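PDB 2NVV: acetyl-CoA hydrolase/transferase family protein from Porphyromonas gingivalis, which probably hydrolyses acetyl-CoA or transfers its coenzyme A to another carboxylate, and binds zinc ions. Local coordinates for residues A[36-47]-A[66-76]; A[402-410]-A[470-479]. All blocks are in the same frame, centred on the assembly; numbering follows the deposited sequence.

Interaction 1: residues A[36-47]-A[66-76]; sequences PAAIAKRAIAAH and RLDGVLAQADA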
ATOM      1  N   PRO A  36      -7.952 -33.285   4.626  1.00  6.39           N
ATOM      2  CA  PRO A  36      -7.935 -32.835   3.226  1.00  6.85           C
ATOM      3  C   PRO A  36      -7.604 -33.938   2.208  1.00  6.85           C
ATOM      4  O   PRO A  36      -8.091 -33.913   1.075  1.00  6.39           O
ATOM      5  CB  PRO A  36      -6.918 -31.689   3.234  1.00  6.39           C
ATOM      6  CG  PRO A  36      -6.128 -31.904   4.487  1.00  6.97           C
ATOM      7  CD  PRO A  36      -7.133 -32.398   5.469  1.00  6.39           C
ATOM      8  N   ALA A  37      -6.793 -34.910   2.615  1.00  7.01           N
ATOM      9  CA  ALA A  37      -6.438 -36.014   1.736  1.00  6.39           C
ATOM     10  C   ALA A  37      -7.657 -36.919   1.537  1.00  6.75           C
ATOM     11  O   ALA A  37      -7.855 -37.485   0.457  1.00  6.44           O
ATOM     12  CB  ALA A  37      -5.286 -36.807   2.338  1.00  6.39           C
ATOM     13  N   ALA A  38      -8.465 -37.057   2.585  1.00  6.39           N
ATOM     14  CA  ALA A  38      -9.672 -37.877   2.530  1.00  6.39           C
ATOM     15  C   ALA A  38     -10.723 -37.198   1.648  1.00  7.02           C
ATOM     16  O   ALA A  38     -11.582 -37.866   1.070  1.00  7.04           O
ATOM     17  CB  ALA A  38     -10.215 -38.088   3.920  1.00  6.39           C
ATOM     18  N   ILE A  39     -10.659 -35.872   1.560  1.00  7.30           N
ATOM     19  CA  ILE A  39     -11.579 -35.105   0.724  1.00  8.41           C
ATOM     20  C   ILE A  39     -11.175 -35.374  -0.714  1.00  9.00           C
ATOM     21  O   ILE A  39     -12.019 -35.552  -1.590  1.00  8.09           O
ATOM     22  CB  ILE A  39     -11.434 -33.582   0.923  1.00  9.35           C
ATOM     23  CG1 ILE A  39     -11.560 -33.198   2.399  1.00  7.83           C
ATOM     24  CG2 ILE A  39     -12.449 -32.869   0.065  1.00  8.48           C
ATOM     25  CD1 ILE A  39     -12.896 -33.465   2.989  1.00  9.72           C
ATOM     26  N   ALA A  40      -9.863 -35.384  -0.942  1.00 10.13           N
ATOM     27  CA  ALA A  40      -9.304 -35.628  -2.259  1.00 10.70           C
ATOM     28  C   ALA A  40      -9.746 -36.975  -2.810  1.00 12.06           C
ATOM     29  O   ALA A  40     -10.152 -37.061  -3.966  1.00 11.80           O
ATOM     30  CB  ALA A  40      -7.792 -35.558  -2.197  1.00 10.46           C
ATOM     31  N   LYS A  41      -9.659 -38.025  -1.992  1.00 14.05           N
ATOM     32  CA  LYS A  41     -10.074 -39.366  -2.421  1.00 15.28           C
ATOM     33  C   LYS A  41     -11.521 -39.246  -2.887  1.00 15.34           C
ATOM     34  O   LYS A  41     -11.883 -39.620  -4.007  1.00 15.08           O
ATOM     35  CB  LYS A  41     -10.037 -40.351  -1.253  1.00 16.42           C
ATOM     36  CG  LYS A  41      -8.772 -40.343  -0.420  1.00 19.47           C
ATOM     37  CD  LYS A  41      -7.661 -41.162  -1.043  1.00 20.95           C
ATOM     38  CE  LYS A  41      -6.489 -41.277  -0.069  1.00 21.85           C
ATOM     39  NZ  LYS A  41      -5.344 -42.024  -0.657  1.00 23.12           N
ATOM     40  N   ARG A  42     -12.334 -38.715  -1.982  1.00 15.24           N
ATOM     41  CA  ARG A  42     -13.755 -38.507  -2.184  1.00 15.38           C
ATOM     42  C   ARG A  42     -14.017 -37.703  -3.453  1.00 15.31           C
ATOM     43  O   ARG A  42     -14.942 -37.999  -4.204  1.00 15.49           O
ATOM     44  CB  ARG A  42     -14.297 -37.786  -0.955  1.00 16.93           C
ATOM     45  CG  ARG A  42     -15.772 -37.529  -0.900  1.00 20.09           C
ATOM     46  CD  ARG A  42     -16.085 -36.789   0.393  1.00 22.80           C
ATOM     47  NE  ARG A  42     -17.449 -36.274   0.430  1.00 24.27           N
ATOM     48  CZ  ARG A  42     -18.528 -37.039   0.499  1.00 27.07           C
ATOM     49  NH1 ARG A  42     -18.398 -38.357   0.537  1.00 27.37           N
ATOM     50  NH2 ARG A  42     -19.732 -36.483   0.540  1.00 28.27           N
ATOM     51  N   ALA A  43     -13.189 -36.694  -3.695  1.00 15.13           N
ATOM     52  CA  ALA A  43     -13.330 -35.837  -4.865  1.00 15.08           C
ATOM     53  C   ALA A  43     -13.034 -36.610  -6.135  1.00 15.54           C
ATOM     54  O   ALA A  43     -13.753 -36.498  -7.124  1.00 16.58           O
ATOM     55  CB  ALA A  43     -12.387 -34.640  -4.751  1.00 15.25           C
ATOM     56  N   ILE A  44     -11.958 -37.391  -6.102  1.00 15.87           N
ATOM     57  CA  ILE A  44     -11.551 -38.189  -7.250  1.00 16.32           C
ATOM     58  C   ILE A  44     -12.596 -39.251  -7.558  1.00 16.44           C
ATOM     59  O   ILE A  44     -12.921 -39.493  -8.718  1.00 15.66           O
ATOM     60  CB  ILE A  44     -10.185 -38.873  -6.998  1.00 16.53           C
ATOM     61  CG1 ILE A  44      -9.081 -37.811  -6.901  1.00 17.04           C
ATOM     62  CG2 ILE A  44      -9.880 -39.864  -8.119  1.00 14.63           C
ATOM     63  CD1 ILE A  44      -7.699 -38.358  -6.589  1.00 15.82           C
ATOM     64  N   ALA A  45     -13.125 -39.882  -6.516  1.00 17.05           N
ATOM     65  CA  ALA A  45     -14.132 -40.919  -6.688  1.00 17.51           C
ATOM     66  C   ALA A  45     -15.378 -40.348  -7.365  1.00 18.37           C
ATOM     67  O   ALA A  45     -16.120 -41.071  -8.032  1.00 19.04           O
ATOM     68  CB  ALA A  45     -14.493 -41.519  -5.344  1.00 17.53           C
ATOM     69  N   ALA A  46     -15.612 -39.053  -7.183  1.00 17.92           N
ATOM     70  CA  ALA A  46     -16.755 -38.394  -7.796  1.00 18.51           C
ATOM     71  C   ALA A  46     -16.447 -38.080  -9.260  1.00 19.24           C
ATOM     72  O   ALA A  46     -17.299 -38.232 -10.131  1.00 19.01           O
ATOM     73  CB  ALA A  46     -17.081 -37.115  -7.048  1.00 17.54           C
ATOM     74  N   HIS A  47     -15.220 -37.644  -9.530  1.00 19.52           N
ATOM     75  CA  HIS A  47     -14.820 -37.308 -10.891  1.00 20.66           C
ATOM     76  C   HIS A  47     -14.950 -38.501 -11.838  1.00 21.59           C
ATOM     77  O   HIS A  47     -15.652 -38.431 -12.837  1.00 21.93           O
ATOM     78  CB  HIS A  47     -13.366 -36.811 -10.930  1.00 20.81           C
ATOM     79  CG  HIS A  47     -13.115 -35.568 -10.128  1.00 21.64           C
ATOM     80  ND1 HIS A  47     -13.982 -34.495 -10.119  1.00 21.80           N
ATOM     81  CD2 HIS A  47     -12.063 -35.206  -9.354  1.00 22.09           C
ATOM     82  CE1 HIS A  47     -13.475 -33.528  -9.375  1.00 21.22           C
ATOM     83  NE2 HIS A  47     -12.312 -33.933  -8.900  1.00 21.26           N
ATOM     84  N   ARG A  66       0.064 -32.024   1.749  1.00  8.65           N
ATOM     85  CA  ARG A  66      -1.078 -32.857   2.124  1.00  7.82           C
ATOM     86  C   ARG A  66      -2.347 -32.030   2.252  1.00  7.62           C
ATOM     87  O   ARG A  66      -3.316 -32.445   2.882  1.00  7.14           O
ATOM     88  CB  ARG A  66      -0.764 -33.564   3.436  1.00  8.58           C
ATOM     89  CG  ARG A  66       0.590 -34.230   3.389  1.00  9.26           C
ATOM     90  CD  ARG A  66       1.191 -34.332   4.757  1.00 11.46           C
ATOM     91  NE  ARG A  66       0.555 -35.367   5.544  1.00 13.75           N
ATOM     92  CZ  ARG A  66       0.860 -35.614   6.807  1.00 14.65           C
ATOM     93  NH1 ARG A  66       1.797 -34.886   7.415  1.00 15.05           N
ATOM     94  NH2 ARG A  66       0.241 -36.592   7.453  1.00 14.93           N
ATOM     95  N   LEU A  67      -2.320 -30.855   1.638  1.00  7.60           N
ATOM     96  CA  LEU A  67      -3.441 -29.938   1.642  1.00  6.94           C
ATOM     97  C   LEU A  67      -3.595 -29.477   0.187  1.00  6.96           C
ATOM     98  O   LEU A  67      -4.378 -30.054  -0.580  1.00  7.88           O
ATOM     99  CB  LEU A  67      -3.136 -28.746   2.551  1.00  7.22           C
ATOM    100  CG  LEU A  67      -4.260 -27.863   3.122  1.00  8.50           C
ATOM    101  CD1 LEU A  67      -5.351 -27.614   2.075  1.00  6.88           C
ATOM    102  CD2 LEU A  67      -4.831 -28.521   4.338  1.00 10.14           C
ATOM    103  N   ASP A  68      -2.840 -28.453  -0.199  1.00  7.39           N
ATOM    104  CA  ASP A  68      -2.912 -27.941  -1.562  1.00  7.33           C
ATOM    105  C   ASP A  68      -2.448 -28.992  -2.559  1.00  8.01           C
ATOM    106  O   ASP A  68      -3.059 -29.197  -3.598  1.00  8.35           O
ATOM    107  CB  ASP A  68      -2.031 -26.701  -1.727  1.00  8.37           C
ATOM    108  CG  ASP A  68      -2.629 -25.471  -1.102  1.00  8.95           C
ATOM    109  OD1 ASP A  68      -3.846 -25.260  -1.265  1.00  9.97           O
ATOM    110  OD2 ASP A  68      -1.876 -24.705  -0.464  1.00  9.96           O
ATOM    111  N   GLY A  69      -1.343 -29.650  -2.241  1.00  7.88           N
ATOM    112  CA  GLY A  69      -0.821 -30.661  -3.137  1.00  7.47           C
ATOM    113  C   GLY A  69      -1.824 -31.741  -3.479  1.00  6.40           C
ATOM    114  O   GLY A  69      -2.175 -31.933  -4.645  1.00  6.39           O
ATOM    115  N   VAL A  70      -2.292 -32.450  -2.461  1.00  6.39           N
ATOM    116  CA  VAL A  70      -3.247 -33.522  -2.678  1.00  6.39           C
ATOM    117  C   VAL A  70      -4.542 -33.008  -3.339  1.00  6.44           C
ATOM    118  O   VAL A  70      -5.090 -33.655  -4.240  1.00  6.39           O
ATOM    119  CB  VAL A  70      -3.567 -34.247  -1.339  1.00  6.39           C
ATOM    120  CG1 VAL A  70      -4.336 -33.328  -0.401  1.00  6.39           C
ATOM    121  CG2 VAL A  70      -4.344 -35.511  -1.620  1.00  7.04           C
ATOM    122  N   LEU A  71      -5.012 -31.840  -2.906  1.00  6.39           N
ATOM    123  CA  LEU A  71      -6.236 -31.264  -3.445  1.00  6.39           C
ATOM    124  C   LEU A  71      -6.061 -30.850  -4.901  1.00  6.39           C
ATOM    125  O   LEU A  71      -6.981 -30.980  -5.713  1.00  6.39           O
ATOM    126  CB  LEU A  71      -6.665 -30.067  -2.590  1.00  7.32           C
ATOM    127  CG  LEU A  71      -7.886 -30.214  -1.658  1.00  7.88           C
ATOM    128  CD1 LEU A  71      -8.312 -31.676  -1.515  1.00  7.64           C
ATOM    129  CD2 LEU A  71      -7.559 -29.599  -0.291  1.00  7.17           C
ATOM    130  N   ALA A  72      -4.875 -30.357  -5.231  1.00  7.35           N
ATOM    131  CA  ALA A  72      -4.572 -29.936  -6.590  1.00  7.27           C
ATOM    132  C   ALA A  72      -4.430 -31.150  -7.505  1.00  8.79           C
ATOM    133  O   ALA A  72      -4.909 -31.131  -8.628  1.00  8.88           O
ATOM    134  CB  ALA A  72      -3.283 -29.114  -6.606  1.00  6.39           C
ATOM    135  N   GLN A  73      -3.759 -32.200  -7.028  1.00  9.76           N
ATOM    136  CA  GLN A  73      -3.577 -33.413  -7.816  1.00 10.61           C
ATOM    137  C   GLN A  73      -4.946 -34.032  -8.069  1.00 10.59           C
ATOM    138  O   GLN A  73      -5.159 -34.711  -9.070  1.00 11.63           O
ATOM    139  CB  GLN A  73      -2.696 -34.423  -7.075  1.00 12.38           C
ATOM    140  CG  GLN A  73      -1.296 -33.946  -6.765  1.00 16.17           C
ATOM    141  CD  GLN A  73      -0.437 -35.023  -6.101  1.00 17.29           C
ATOM    142  OE1 GLN A  73      -0.866 -35.698  -5.152  1.00 17.41           O
ATOM    143  NE2 GLN A  73       0.790 -35.179  -6.592  1.00 17.91           N
ATOM    144  N   ALA A  74      -5.869 -33.798  -7.140  1.00 10.70           N
ATOM    145  CA  ALA A  74      -7.238 -34.305  -7.242  1.00  9.74           C
ATOM    146  C   ALA A  74      -8.079 -33.424  -8.162  1.00  9.56           C
ATOM    147  O   ALA A  74      -9.216 -33.765  -8.489  1.00 10.17           O
ATOM    148  CB  ALA A  74      -7.878 -34.359  -5.862  1.00  7.67           C
ATOM    149  N   ASP A  75      -7.518 -32.294  -8.577  1.00 10.34           N
ATOM    150  CA  ASP A  75      -8.224 -31.362  -9.449  1.00 10.63           C
ATOM    151  C   ASP A  75      -9.575 -31.007  -8.817  1.00  9.16           C
ATOM    152  O   ASP A  75     -10.612 -31.065  -9.457  1.00  9.18           O
ATOM    153  CB  ASP A  75      -8.414 -31.987 -10.840  1.00 12.07           C
ATOM    154  CG  ASP A  75      -8.967 -30.993 -11.868  1.00 14.87           C
ATOM    155  OD1 ASP A  75      -8.765 -29.770 -11.699  1.00 16.42           O
ATOM    156  OD2 ASP A  75      -9.597 -31.439 -12.852  1.00 14.54           O
ATOM    157  N   ALA A  76      -9.540 -30.630  -7.543  1.00  8.50           N
ATOM    158  CA  ALA A  76     -10.755 -30.295  -6.808  1.00  7.46           C
ATOM    159  C   ALA A  76     -10.701 -28.888  -6.260  1.00  7.28           C
ATOM    160  O   ALA A  76     -11.331 -28.592  -5.251  1.00  7.82           O
ATOM    161  CB  ALA A  76     -10.964 -31.299  -5.656  1.00  7.18           C
TER
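P36 meets R66 and L67 at the start of a parallel helix pair, helices 35-47 and 65-73, which belong to successive beta-alpha-beta crossovers of the Rossmann-like parallel sheet in the N-terminal half. The short axes differ in direction by only 4° and approach to 8.7 Å, a close spacing suited to small residues. P36 is turned toward its neighbour: its CG packs 3.6 Å from L67 CD2 and also lies by the carbonyl oxygen of R66, while L71 CD1 reaches the P36 carbonyl. The guanidinium group of R66 turns elsewhere, to a salt bridge with E214. A37, next in the chain, and A40, a turn beyond P36, receive V70. Its CG2, anti to the backbone N, comes over the gap to 3.5 Å from A40 CB. A40 also faces A74, methyl against methyl, and L71 CD1 touches it too; the body of L71 then continues to M57 of strand 55-58, so that the helix pair is tied to the sheet beneath. A43 CB lies 3.7 Å from A76 CB, just where A76 enters the next strand by pairing its backbone with I55. I44 lays CG1 alongside the A74 methyl from the more solvent-exposed flank. H47 closes the row beside the Schellman turn that ends helix 65-73, with the A74 carbonyl oxygen at its ring edge, 3.1 Å from NE2.

Interaction 2: residues A[402-410]-A[470-479]; sequences ISSFVPMVA and QNLDCCFAFH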
ATOM      1  N   ILE A 402      21.092 -14.426 -15.988  1.00  6.39           N
ATOM      2  CA  ILE A 402      19.885 -13.687 -15.635  1.00  6.50           C
ATOM      3  C   ILE A 402      20.242 -12.599 -14.643  1.00  6.39           C
ATOM      4  O   ILE A 402      20.948 -12.848 -13.667  1.00  6.39           O
ATOM      5  CB  ILE A 402      18.814 -14.597 -14.979  1.00  6.46           C
ATOM      6  CG1 ILE A 402      18.248 -15.581 -16.013  1.00  6.62           C
ATOM      7  CG2 ILE A 402      17.689 -13.750 -14.409  1.00  6.39           C
ATOM      8  CD1 ILE A 402      17.212 -16.535 -15.466  1.00  6.39           C
ATOM      9  N   SER A 403      19.761 -11.390 -14.901  1.00  6.39           N
ATOM     10  CA  SER A 403      19.998 -10.275 -13.998  1.00  6.39           C
ATOM     11  C   SER A 403      18.757 -10.070 -13.118  1.00  6.39           C
ATOM     12  O   SER A 403      17.627 -10.077 -13.612  1.00  6.39           O
ATOM     13  CB  SER A 403      20.277  -9.000 -14.797  1.00  6.39           C
ATOM     14  OG  SER A 403      20.298  -7.867 -13.944  1.00  6.39           O
ATOM     15  N   SER A 404      18.958  -9.895 -11.818  1.00  6.39           N
ATOM     16  CA  SER A 404      17.843  -9.662 -10.905  1.00  6.39           C
ATOM     17  C   SER A 404      17.339  -8.238 -11.070  1.00  6.39           C
ATOM     18  O   SER A 404      16.255  -7.898 -10.612  1.00  6.39           O
ATOM     19  CB  SER A 404      18.278  -9.870  -9.466  1.00  6.39           C
ATOM     20  OG  SER A 404      18.698 -11.197  -9.256  1.00  6.39           O
ATOM     21  N   PHE A 405      18.141  -7.405 -11.727  1.00  7.22           N
ATOM     22  CA  PHE A 405      17.802  -6.001 -11.973  1.00  7.25           C
ATOM     23  C   PHE A 405      17.541  -5.788 -13.456  1.00  6.39           C
ATOM     24  O   PHE A 405      18.353  -6.151 -14.300  1.00  6.39           O
ATOM     25  CB  PHE A 405      18.939  -5.105 -11.487  1.00  6.39           C
ATOM     26  CG  PHE A 405      19.119  -5.136 -10.001  1.00  6.39           C
ATOM     27  CD1 PHE A 405      18.364  -4.302  -9.175  1.00  6.39           C
ATOM     28  CD2 PHE A 405      19.992  -6.043  -9.416  1.00  6.39           C
ATOM     29  CE1 PHE A 405      18.479  -4.380  -7.794  1.00  6.78           C
ATOM     30  CE2 PHE A 405      20.107  -6.127  -8.037  1.00  6.39           C
ATOM     31  CZ  PHE A 405      19.349  -5.297  -7.228  1.00  6.39           C
ATOM     32  N   VAL A 406      16.398  -5.183 -13.761  1.00  6.39           N
ATOM     33  CA  VAL A 406      15.983  -4.964 -15.132  1.00  6.39           C
ATOM     34  C   VAL A 406      15.487  -3.540 -15.369  1.00  6.39           C
ATOM     35  O   VAL A 406      15.215  -2.806 -14.423  1.00  6.39           O
ATOM     36  CB  VAL A 406      14.850  -5.946 -15.476  1.00  6.39           C
ATOM     37  CG1 VAL A 406      15.345  -7.381 -15.364  1.00  6.39           C
ATOM     38  CG2 VAL A 406      13.685  -5.724 -14.525  1.00  6.39           C
ATOM     39  N   PRO A 407      15.368  -3.129 -16.642  1.00  6.39           N
ATOM     40  CA  PRO A 407      14.890  -1.778 -16.962  1.00  6.39           C
ATOM     41  C   PRO A 407      13.521  -1.526 -16.329  1.00  6.39           C
ATOM     42  O   PRO A 407      13.295  -0.483 -15.716  1.00  6.39           O
ATOM     43  CB  PRO A 407      14.830  -1.789 -18.487  1.00  6.39           C
ATOM     44  CG  PRO A 407      15.957  -2.720 -18.857  1.00  6.39           C
ATOM     45  CD  PRO A 407      15.802  -3.841 -17.859  1.00  6.39           C
HETATM   46  N   MSE A 408      12.615  -2.490 -16.498  1.00  6.42           N
HETATM   47  CA  MSE A 408      11.271  -2.425 -15.931  1.00  6.39           C
HETATM   48  C   MSE A 408      10.880  -3.823 -15.479  1.00  6.39           C
HETATM   49  O   MSE A 408      11.150  -4.791 -16.186  1.00  6.39           O
HETATM   50  CB  MSE A 408      10.259  -1.940 -16.967  1.00  7.21           C
HETATM   51  CG  MSE A 408       8.885  -1.656 -16.379  1.00 10.89           C
HETATM   52 SE   MSE A 408       7.468  -1.404 -17.700  1.00 21.19          SE
HETATM   53  CE  MSE A 408       7.669   0.490 -18.083  1.00 15.14           C
ATOM     54  N   VAL A 409      10.267  -3.934 -14.298  1.00  6.63           N
ATOM     55  CA  VAL A 409       9.848  -5.244 -13.797  1.00  6.74           C
ATOM     56  C   VAL A 409       8.656  -5.755 -14.623  1.00  6.39           C
ATOM     57  O   VAL A 409       7.718  -5.005 -14.902  1.00  6.39           O
ATOM     58  CB  VAL A 409       9.459  -5.209 -12.279  1.00  6.39           C
ATOM     59  CG1 VAL A 409      10.692  -5.012 -11.421  1.00  6.39           C
ATOM     60  CG2 VAL A 409       8.465  -4.114 -12.011  1.00  6.79           C
ATOM     61  N   ALA A 410       8.714  -7.030 -15.010  1.00  6.49           N
ATOM     62  CA  ALA A 410       7.665  -7.662 -15.802  1.00  7.01           C
ATOM     63  C   ALA A 410       6.344  -7.764 -15.043  1.00  6.39           C
ATOM     64  O   ALA A 410       5.314  -8.101 -15.624  1.00  6.39           O
ATOM     65  CB  ALA A 410       8.113  -9.041 -16.253  1.00  6.39           C
ATOM     66  N   GLN A 470      11.615   5.616 -19.029  1.00  7.27           N
ATOM     67  CA  GLN A 470      11.266   4.275 -19.519  1.00  6.39           C
ATOM     68  C   GLN A 470      11.061   4.319 -21.031  1.00  6.39           C
ATOM     69  O   GLN A 470      10.351   5.182 -21.548  1.00  6.39           O
ATOM     70  CB  GLN A 470       9.996   3.756 -18.834  1.00  6.39           C
ATOM     71  CG  GLN A 470      10.214   3.249 -17.422  1.00  6.99           C
ATOM     72  CD  GLN A 470      10.947   1.921 -17.377  1.00  6.49           C
ATOM     73  OE1 GLN A 470      11.701   1.581 -18.280  1.00  6.39           O
ATOM     74  NE2 GLN A 470      10.741   1.171 -16.312  1.00  7.40           N
ATOM     75  N   ASN A 471      11.691   3.393 -21.740  1.00  6.90           N
ATOM     76  CA  ASN A 471      11.561   3.341 -23.186  1.00  7.56           C
ATOM     77  C   ASN A 471      10.629   2.189 -23.557  1.00  7.89           C
ATOM     78  O   ASN A 471      11.043   1.030 -23.661  1.00  8.72           O
ATOM     79  CB  ASN A 471      12.929   3.138 -23.818  1.00  8.49           C
ATOM     80  CG  ASN A 471      12.903   3.315 -25.306  1.00 10.87           C
ATOM     81  OD1 ASN A 471      12.049   2.754 -25.986  1.00 10.90           O
ATOM     82  ND2 ASN A 471      13.842   4.094 -25.830  1.00 11.91           N
ATOM     83  N   LEU A 472       9.361   2.521 -23.756  1.00  8.03           N
ATOM     84  CA  LEU A 472       8.346   1.530 -24.078  1.00  7.82           C
ATOM     85  C   LEU A 472       8.665   0.630 -25.264  1.00  8.01           C
ATOM     86  O   LEU A 472       8.029  -0.407 -25.437  1.00  9.48           O
ATOM     87  CB  LEU A 472       6.993   2.219 -24.276  1.00  6.59           C
ATOM     88  CG  LEU A 472       6.091   2.265 -23.030  1.00  6.74           C
ATOM     89  CD1 LEU A 472       6.881   2.697 -21.783  1.00  6.39           C
ATOM     90  CD2 LEU A 472       4.925   3.209 -23.301  1.00  8.20           C
ATOM     91  N   ASP A 473       9.649   1.007 -26.074  1.00  7.85           N
ATOM     92  CA  ASP A 473      10.020   0.185 -27.225  1.00  8.50           C
ATOM     93  C   ASP A 473      10.925  -0.979 -26.860  1.00  9.52           C
ATOM     94  O   ASP A 473      10.954  -1.980 -27.581  1.00  9.28           O
ATOM     95  CB  ASP A 473      10.737   1.004 -28.292  1.00  9.88           C
ATOM     96  CG  ASP A 473       9.806   1.902 -29.070  1.00 11.71           C
ATOM     97  OD1 ASP A 473       8.610   1.557 -29.201  1.00 12.26           O
ATOM     98  OD2 ASP A 473      10.281   2.942 -29.572  1.00 13.27           O
ATOM     99  N   CYS A 474      11.650  -0.854 -25.744  1.00  8.87           N
ATOM    100  CA  CYS A 474      12.591  -1.892 -25.319  1.00  8.34           C
ATOM    101  C   CYS A 474      12.766  -2.114 -23.812  1.00  8.18           C
ATOM    102  O   CYS A 474      13.720  -2.776 -23.397  1.00  7.83           O
ATOM    103  CB  CYS A 474      13.963  -1.602 -25.940  1.00  8.69           C
ATOM    104  SG  CYS A 474      14.607   0.078 -25.644  1.00 10.53           S
ATOM    105  N   CYS A 475      11.864  -1.580 -22.991  1.00  7.95           N
ATOM    106  CA  CYS A 475      11.979  -1.757 -21.533  1.00  6.79           C
ATOM    107  C   CYS A 475      12.015  -3.224 -21.096  1.00  6.39           C
ATOM    108  O   CYS A 475      12.494  -3.533 -20.004  1.00  6.56           O
ATOM    109  CB  CYS A 475      10.828  -1.045 -20.808  1.00  6.78           C
ATOM    110  SG  CYS A 475       9.177  -1.531 -21.333  1.00  6.39           S
ATOM    111  N   PHE A 476      11.523  -4.121 -21.947  1.00  6.39           N
ATOM    112  CA  PHE A 476      11.501  -5.548 -21.635  1.00  6.39           C
ATOM    113  C   PHE A 476      12.503  -6.361 -22.437  1.00  6.43           C
ATOM    114  O   PHE A 476      12.398  -7.586 -22.516  1.00  6.39           O
ATOM    115  CB  PHE A 476      10.101  -6.119 -21.855  1.00  6.60           C
ATOM    116  CG  PHE A 476       9.089  -5.652 -20.840  1.00  6.39           C
ATOM    117  CD1 PHE A 476       7.808  -5.266 -21.234  1.00  6.39           C
ATOM    118  CD2 PHE A 476       9.414  -5.610 -19.491  1.00  6.39           C
ATOM    119  CE1 PHE A 476       6.874  -4.847 -20.296  1.00  7.39           C
ATOM    120  CE2 PHE A 476       8.481  -5.193 -18.549  1.00  6.39           C
ATOM    121  CZ  PHE A 476       7.210  -4.811 -18.952  1.00  7.10           C
ATOM    122  N   ALA A 477      13.484  -5.683 -23.019  1.00  6.94           N
ATOM    123  CA  ALA A 477      14.514  -6.346 -23.808  1.00  6.55           C
ATOM    124  C   ALA A 477      15.268  -7.411 -23.010  1.00  6.39           C
ATOM    125  O   ALA A 477      15.625  -8.456 -23.547  1.00  6.39           O
ATOM    126  CB  ALA A 477      15.486  -5.313 -24.333  1.00  6.39           C
ATOM    127  N   PHE A 478      15.527  -7.144 -21.736  1.00  6.39           N
ATOM    128  CA  PHE A 478      16.228  -8.100 -20.884  1.00  6.39           C
ATOM    129  C   PHE A 478      15.474  -9.434 -20.827  1.00  6.43           C
ATOM    130  O   PHE A 478      16.055 -10.498 -21.025  1.00  6.39           O
ATOM    131  CB  PHE A 478      16.377  -7.524 -19.471  1.00  6.39           C
ATOM    132  CG  PHE A 478      17.630  -6.717 -19.274  1.00  6.39           C
ATOM    133  CD1 PHE A 478      18.071  -5.838 -20.257  1.00  6.92           C
ATOM    134  CD2 PHE A 478      18.371  -6.834 -18.105  1.00  6.39           C
ATOM    135  CE1 PHE A 478      19.236  -5.085 -20.080  1.00  6.39           C
ATOM    136  CE2 PHE A 478      19.536  -6.085 -17.920  1.00  7.08           C
ATOM    137  CZ  PHE A 478      19.967  -5.209 -18.915  1.00  7.04           C
ATOM    138  N   HIS A 479      14.174  -9.351 -20.554  1.00  7.49           N
ATOM    139  CA  HIS A 479      13.297 -10.512 -20.462  1.00  8.26           C
ATOM    140  C   HIS A 479      13.164 -11.176 -21.822  1.00  8.39           C
ATOM    141  O   HIS A 479      13.156 -12.411 -21.930  1.00  9.74           O
ATOM    142  CB  HIS A 479      11.915 -10.074 -19.992  1.00  6.39           C
ATOM    143  CG  HIS A 479      11.924  -9.349 -18.687  1.00  6.39           C
ATOM    144  ND1 HIS A 479      11.946 -10.004 -17.475  1.00  6.82           N
ATOM    145  CD2 HIS A 479      11.891  -8.026 -18.400  1.00  6.39           C
ATOM    146  CE1 HIS A 479      11.917  -9.117 -16.495  1.00  6.51           C
ATOM    147  NE2 HIS A 479      11.883  -7.909 -17.030  1.00  6.39           N
TER
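M408, modelled as selenomethionine, runs its side chain between Q470 and F476, with C475 along a third side, and buries more surface in this contact than any other residue. With CG anti to the backbone N (chi1 -171°) the chain extends from the loop before bending at its last torsion, which carries CE back against the carboxamide of Q470. The selenium stands obliquely to the F476 ring in a Met-aromatic contact, 3.6 Å from CZ, while C475 SG approaches a face of that same ring.

P407 is held differently. Its CD sits over one face of the F478 ring, 3.9 Å from the centroid and 18° off the normal, a CH-pi contact, and its CB rests near the carbonyl oxygen of C475. Q470 NE2 donates to P407 O at 3.1 Å, arriving from above the carbonyl plane with a bent N-H...O angle of 138°; the other end of that amide, OE1, is bonded to Y459 OH. F478, the third main contributor, has S403 CB at its ring edge.

Beyond F478, H479 NE2 gives a weak bond of 3.3 Å to M408 O, and A410 CB lies over the imidazole face. The loop leads directly into H411, a zinc ligand, and its N-H groups at V409 and A410 bond to the carboxylates of D357 and E355. L472, C475, F476 and H479 also pack on the second subunit. Two carbonyls of an otherwise apolar, buried joint thus receive side-chain donors, one of them weakly, and aromatic faces take up the proline and alanine carbons, which is consistent with a loop held on a set course toward the zinc ligand H411.

The two contacts lie in different halves of the chain, their centres about 40 Å apart, and share no secondary structure element. Interaction 1 joins two regular helices on one face of the parallel sheet; it is only partly buried, made almost wholly of aliphatic groups, away from the annotated sites and untouched by the partner subunit. Interaction 2 is buried and irregular, pairing a strand end and loop with a turn and the first turn of a helix. There rings, selenium, one carboxamide and an imidazole take the place of small methyls, and two loop carbonyls accept from side chains, close to both a zinc ligand and the subunit interface.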